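Local atomic coordinates of Serine/threonine-protein kinase-like protein ACR4 (Arabidopsis thaliana, PDB entry 7A0J), a protein that acts as a receptor kinase that, with the CLE40 peptide as its ligand, controls formative cell divisions in root meristems of Arabidopsis. Residues I9-G14 with A96-L101; F181-A186 with C192-G197. All blocks are in the same frame, centred on the assembly; numbering follows the deposited sequence. Where two conformers were deposited one is given.

Contact 1: residues I9-G14 with A96-L101; sequences ISYGEG and AGDYHL
The ring of Tyr11 and the carboxylate of Asp98 stand nearly perpendicular, their planes 80° apart, with Asp98 OD1 at the ring edge close to its plane and the Gly97 carbonyl oxygen in an oblique position. In this beta-propeller ectodomain the contact joins the loop just after strand 7-10 of one blade to the tight turn between strands 91-96 and 100-105 of another. Of residues 9-14, Tyr11 makes the whole contact, through its phenol. Its OH donates to Asp98 OD1 at 2.7 Å, on the lone pair anti to the other carboxylate oxygen, while ring atom CE2 lies 3.2 Å from the same OD1. Tyr11 OH is also hydrogen-bonded to Leu1 N, so that the chain start joins the same polar cluster, and Asp98 OD2 meets Ser147 OG. Replacing Tyr11 by a phenylalanine would probably leave the buried Asp98 OD1 and Leu1 N without their shared hydroxyl partner. Within the turn, one face of the Tyr99 ring receives Asp98 CB near its rim, 3.6 Å above the plane. With Asp98 CG beside its own backbone N (chi1 -67°), the carboxylate reaches toward the phenol, and the turn closes on a backbone hydrogen bond of 2.8 Å from Gly97 N to His100 O.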
loop_
_atom_site.group_PDB
_atom_site.type_symbol
_atom_site.label_atom_id
_atom_site.label_comp_id
_atom_site.label_asym_id
_atom_site.label_seq_id
_atom_site.Cartn_x
_atom_site.Cartn_y
_atom_site.Cartn_z
ATOM N N ILE A 9 -6.087 -3.620 1.642
ATOM C CA ILE A 9 -6.915 -4.680 0.998
ATOM C C ILE A 9 -6.062 -5.933 0.780
ATOM O O ILE A 9 -4.922 -5.806 0.281
ATOM C CB ILE A 9 -7.530 -4.173 -0.321
ATOM C CG1 ILE A 9 -8.651 -3.161 -0.060
ATOM C CG2 ILE A 9 -8.007 -5.336 -1.184
ATOM C CD1 ILE A 9 -9.236 -2.546 -1.312
ATOM N N SER A 10 -6.614 -7.088 1.158
ATOM C CA SER A 10 -6.090 -8.434 0.809
ATOM C C SER A 10 -6.973 -9.040 -0.286
ATOM O O SER A 10 -8.173 -8.698 -0.324
ATOM C CB SER A 10 -6.017 -9.318 2.022
ATOM O OG SER A 10 -5.106 -8.787 2.973
ATOM N N TYR A 11 -6.388 -9.890 -1.130
ATOM C CA TYR A 11 -7.016 -10.430 -2.364
ATOM C C TYR A 11 -6.486 -11.841 -2.638
ATOM O O TYR A 11 -5.658 -12.333 -1.845
ATOM C CB TYR A 11 -6.736 -9.477 -3.532
ATOM C CG TYR A 11 -5.303 -9.015 -3.613
ATOM C CD1 TYR A 11 -4.874 -7.894 -2.920
ATOM C CD2 TYR A 11 -4.366 -9.715 -4.356
ATOM C CE1 TYR A 11 -3.555 -7.472 -2.974
ATOM C CE2 TYR A 11 -3.044 -9.305 -4.424
ATOM C CZ TYR A 11 -2.637 -8.180 -3.730
ATOM O OH TYR A 11 -1.337 -7.769 -3.788
ATOM N N GLY A 12 -6.966 -12.465 -3.720
ATOM C CA GLY A 12 -6.559 -13.812 -4.164
ATOM C C GLY A 12 -7.660 -14.839 -3.963
ATOM O O GLY A 12 -8.783 -14.442 -3.588
ATOM N N GLU A 13 -7.342 -16.115 -4.197
ATOM C CA GLU A 13 -8.301 -17.254 -4.198
ATOM C C GLU A 13 -8.874 -17.474 -2.791
ATOM O O GLU A 13 -9.993 -18.014 -2.697
ATOM C CB GLU A 13 -7.618 -18.523 -4.712
ATOM C CG GLU A 13 -7.278 -18.465 -6.190
ATOM C CD GLU A 13 -6.757 -19.770 -6.767
ATOM O OE1 GLU A 13 -5.942 -20.428 -6.091
ATOM O OE2 GLU A 13 -7.172 -20.128 -7.888
ATOM N N GLY A 14 -8.137 -17.077 -1.747
ATOM C CA GLY A 14 -8.568 -17.149 -0.337
ATOM C C GLY A 14 -9.735 -16.220 -0.035
ATOM O O GLY A 14 -10.429 -16.464 0.969
ATOM N N ALA A 96 3.341 -4.332 1.232
ATOM C CA ALA A 96 3.051 -5.728 0.838
ATOM C C ALA A 96 2.689 -5.775 -0.649
ATOM O O ALA A 96 1.755 -5.056 -1.053
ATOM C CB ALA A 96 1.935 -6.281 1.691
ATOM N N GLY A 97 3.425 -6.574 -1.426
ATOM C CA GLY A 97 3.072 -6.951 -2.805
ATOM C C GLY A 97 2.105 -8.120 -2.802
ATOM O O GLY A 97 1.366 -8.270 -1.812
ATOM N N ASP A 98 2.109 -8.928 -3.864
ATOM C CA ASP A 98 1.268 -10.149 -3.976
ATOM C C ASP A 98 1.799 -11.209 -3.004
ATOM O O ASP A 98 0.999 -11.713 -2.190
ATOM C CB ASP A 98 1.233 -10.673 -5.415
ATOM C CG ASP A 98 0.520 -9.753 -6.393
ATOM O OD1 ASP A 98 -0.207 -8.850 -5.932
ATOM O OD2 ASP A 98 0.696 -9.950 -7.610
ATOM N N TYR A 99 3.099 -11.514 -3.083
ATOM C CA TYR A 99 3.753 -12.659 -2.395
ATOM C C TYR A 99 5.033 -12.207 -1.681
ATOM O O TYR A 99 5.923 -13.051 -1.473
ATOM C CB TYR A 99 4.074 -13.766 -3.404
ATOM C CG TYR A 99 2.958 -14.080 -4.369
ATOM C CD1 TYR A 99 1.773 -14.647 -3.928
ATOM C CD2 TYR A 99 3.085 -13.813 -5.724
ATOM C CE1 TYR A 99 0.743 -14.942 -4.808
ATOM C CE2 TYR A 99 2.063 -14.099 -6.615
ATOM C CZ TYR A 99 0.887 -14.666 -6.156
ATOM O OH TYR A 99 -0.127 -14.953 -7.024
ATOM N N HIS A 100 5.124 -10.929 -1.302
ATOM C CA HIS A 100 6.308 -10.364 -0.601
ATOM C C HIS A 100 5.889 -9.202 0.305
ATOM O O HIS A 100 4.859 -8.560 0.027
ATOM C CB HIS A 100 7.394 -9.956 -1.612
ATOM C CG HIS A 100 7.296 -8.540 -2.074
ATOM N ND1 HIS A 100 6.603 -8.177 -3.212
ATOM C CD2 HIS A 100 7.788 -7.397 -1.550
ATOM C CE1 HIS A 100 6.679 -6.872 -3.372
ATOM N NE2 HIS A 100 7.395 -6.369 -2.363
ATOM N N LEU A 101 6.685 -8.959 1.348
ATOM C CA LEU A 101 6.574 -7.797 2.266
ATOM C C LEU A 101 7.955 -7.145 2.388
ATOM O O LEU A 101 8.936 -7.892 2.550
ATOM C CB LEU A 101 6.074 -8.291 3.627
ATOM C CG LEU A 101 6.012 -7.234 4.728
ATOM C CD1 LEU A 101 4.944 -6.198 4.416
ATOM C CD2 LEU A 101 5.753 -7.878 6.080
#

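Contact 2: residues F181-A186 with C192-G197; sequences FQKIAA and CGILDG
A beta hairpin interrupted by a classic bulge forms the first two strands of a propeller blade in the fifth repeat. Strand 183-186 runs antiparallel to strand 192-195, the segment axes 171° apart. Ala185 and Cys192 make a hydrogen-bonded pair: Ala185 N donates to Cys192 O at 2.8 Å, almost straight on to the carbonyl, whereas the return bond from Cys192 N comes from above the plane of the Ala185 carbonyl. Further along, Ile194 N donates to Lys183 O (2.8 Å), and the Ile194 carbonyl is taken by Gln182 N at 3.0 Å. Both Gln182 and Lys183 therefore face Ile194, and the register slips by one residue before Phe181 pairs with Leu195.

Beyond the bulge the side chains of that last pair diverge at their roots but meet again further out. Phe181 CG sits beside its own backbone N (chi1 -67°), which swings the ring back across the neighbouring strand, bringing CE1 to 3.6 Å from Leu195 CD2 and CD1 equally close to Gly193 CA. A side chain on Gly193 would probably run into this ring; its absence lets the phenyl group lie against bare backbone. At the bulge, Ile194 CG2 packs 3.9 Å from Gln182 CG.

Strand 202-206 continues the sheet beyond strand 190-195, joined to it by backbone hydrogen bonds and by the Cys192-Cys204 disulfide. On the Phe181 and Ile184 side the hairpin packs against strand 150-154, with Trp205 also meeting the Phe181 ring; on the other side Ala185, Cys192 and Ile194 all rest on Val236 of strand 233-238.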
loop_
_atom_site.group_PDB
_atom_site.type_symbol
_atom_site.label_atom_id
_atom_site.label_comp_id
_atom_site.label_asym_id
_atom_site.label_seq_id
_atom_site.Cartn_x
_atom_site.Cartn_y
_atom_site.Cartn_z
ATOM N N PHE A 181 8.009 13.823 -6.803
ATOM C CA PHE A 181 6.739 13.207 -6.338
ATOM C C PHE A 181 6.549 13.492 -4.844
ATOM O O PHE A 181 7.546 13.461 -4.097
ATOM C CB PHE A 181 6.764 11.703 -6.623
ATOM C CG PHE A 181 6.747 11.349 -8.089
ATOM C CD1 PHE A 181 5.607 11.548 -8.854
ATOM C CD2 PHE A 181 7.892 10.880 -8.717
ATOM C CE1 PHE A 181 5.600 11.238 -10.206
ATOM C CE2 PHE A 181 7.883 10.577 -10.071
ATOM C CZ PHE A 181 6.738 10.757 -10.813
ATOM N N GLN A 182 5.308 13.771 -4.434
ATOM C CA GLN A 182 4.904 13.919 -3.007
ATOM C C GLN A 182 4.243 12.619 -2.526
ATOM O O GLN A 182 4.244 12.384 -1.302
ATOM C CB GLN A 182 3.993 15.136 -2.810
ATOM C CG GLN A 182 2.677 15.086 -3.575
ATOM C CD GLN A 182 1.907 16.376 -3.435
ATOM O OE1 GLN A 182 1.678 17.098 -4.403
ATOM N NE2 GLN A 182 1.514 16.688 -2.210
ATOM N N LYS A 183 3.704 11.810 -3.447
ATOM C CA LYS A 183 3.101 10.481 -3.152
ATOM C C LYS A 183 3.292 9.548 -4.354
ATOM O O LYS A 183 3.295 10.049 -5.497
ATOM C CB LYS A 183 1.615 10.637 -2.807
ATOM C CG LYS A 183 1.330 11.439 -1.544
ATOM C CD LYS A 183 -0.104 11.366 -1.076
ATOM C CE LYS A 183 -0.335 12.115 0.219
ATOM N NZ LYS A 183 -1.779 12.234 0.529
ATOM N N ILE A 184 3.470 8.249 -4.096
ATOM C CA ILE A 184 3.478 7.172 -5.131
ATOM C C ILE A 184 2.546 6.039 -4.682
ATOM O O ILE A 184 2.339 5.877 -3.459
ATOM C CB ILE A 184 4.905 6.659 -5.421
ATOM C CG1 ILE A 184 5.615 6.161 -4.158
ATOM C CG2 ILE A 184 5.722 7.721 -6.146
ATOM C CD1 ILE A 184 6.737 5.188 -4.435
ATOM N N ALA A 185 1.997 5.301 -5.649
ATOM C CA ALA A 185 1.168 4.093 -5.439
ATOM C C ALA A 185 1.517 3.059 -6.511
ATOM O O ALA A 185 1.093 3.233 -7.673
ATOM C CB ALA A 185 -0.297 4.452 -5.470
ATOM N N ALA A 186 2.288 2.039 -6.130
ATOM C CA ALA A 186 2.620 0.872 -6.976
ATOM C C ALA A 186 1.357 0.028 -7.170
ATOM O O ALA A 186 0.635 -0.197 -6.176
ATOM C CB ALA A 186 3.735 0.070 -6.348
ATOM N N CYS A 192 1.880 4.772 -10.223
ATOM C CA CYS A 192 1.339 6.147 -10.384
ATOM C C CYS A 192 1.893 7.018 -9.255
ATOM O O CYS A 192 1.931 6.542 -8.105
ATOM C CB CYS A 192 -0.185 6.169 -10.387
ATOM S SG CYS A 192 -0.914 5.393 -11.853
ATOM N N GLY A 193 2.335 8.232 -9.589
ATOM C CA GLY A 193 2.879 9.213 -8.634
ATOM C C GLY A 193 2.186 10.552 -8.775
ATOM O O GLY A 193 1.990 10.999 -9.921
ATOM N N ILE A 194 1.801 11.159 -7.651
ATOM C CA ILE A 194 1.304 12.563 -7.592
ATOM C C ILE A 194 2.536 13.471 -7.560
ATOM O O ILE A 194 3.293 13.396 -6.571
ATOM C CB ILE A 194 0.366 12.775 -6.386
ATOM C CG1 ILE A 194 -0.840 11.832 -6.445
ATOM C CG2 ILE A 194 -0.067 14.231 -6.284
ATOM C CD1 ILE A 194 -1.698 11.839 -5.201
ATOM N N LEU A 195 2.754 14.250 -8.623
ATOM C CA LEU A 195 3.912 15.175 -8.758
ATOM C C LEU A 195 3.893 16.171 -7.594
ATOM O O LEU A 195 2.787 16.546 -7.155
ATOM C CB LEU A 195 3.842 15.906 -10.102
ATOM C CG LEU A 195 4.130 15.054 -11.338
ATOM C CD1 LEU A 195 3.704 15.779 -12.605
ATOM C CD2 LEU A 195 5.602 14.675 -11.408
ATOM N N ASP A 196 5.074 16.572 -7.115
ATOM C CA ASP A 196 5.244 17.591 -6.045
ATOM C C ASP A 196 4.721 18.933 -6.567
ATOM O O ASP A 196 4.824 19.168 -7.787
ATOM C CB ASP A 196 6.708 17.690 -5.603
ATOM C CG ASP A 196 6.913 18.450 -4.303
ATOM O OD1 ASP A 196 6.096 18.263 -3.379
ATOM O OD2 ASP A 196 7.888 19.222 -4.225
ATOM N N GLY A 197 4.162 19.762 -5.678
ATOM C CA GLY A 197 3.689 21.126 -5.989
ATOM C C GLY A 197 2.177 21.249 -5.892
ATOM O O GLY A 197 1.509 20.220 -5.658
#

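Overall arrangement
The two contacts share no strand and lie on opposite sides of the chain's centre, their own centres about 23 Å apart. Contact 1 is wholly buried and joins loops of separate blades through one polar side-chain pair, burying only 105 Å². Contact 2 works inside a single blade: backbone hydrogen bonds and apolar packing bury 509 Å², and its mostly buried pairing gives way to an exposed end at Asp196 and Gly197, with Lys183 also exposed. The chemistry follows this division. Contact 2 pairs neighbouring strands within one blade, whereas 9-14 and 96-101, with 81 residues between them, are connected between sheets by a phenol and a carboxylate.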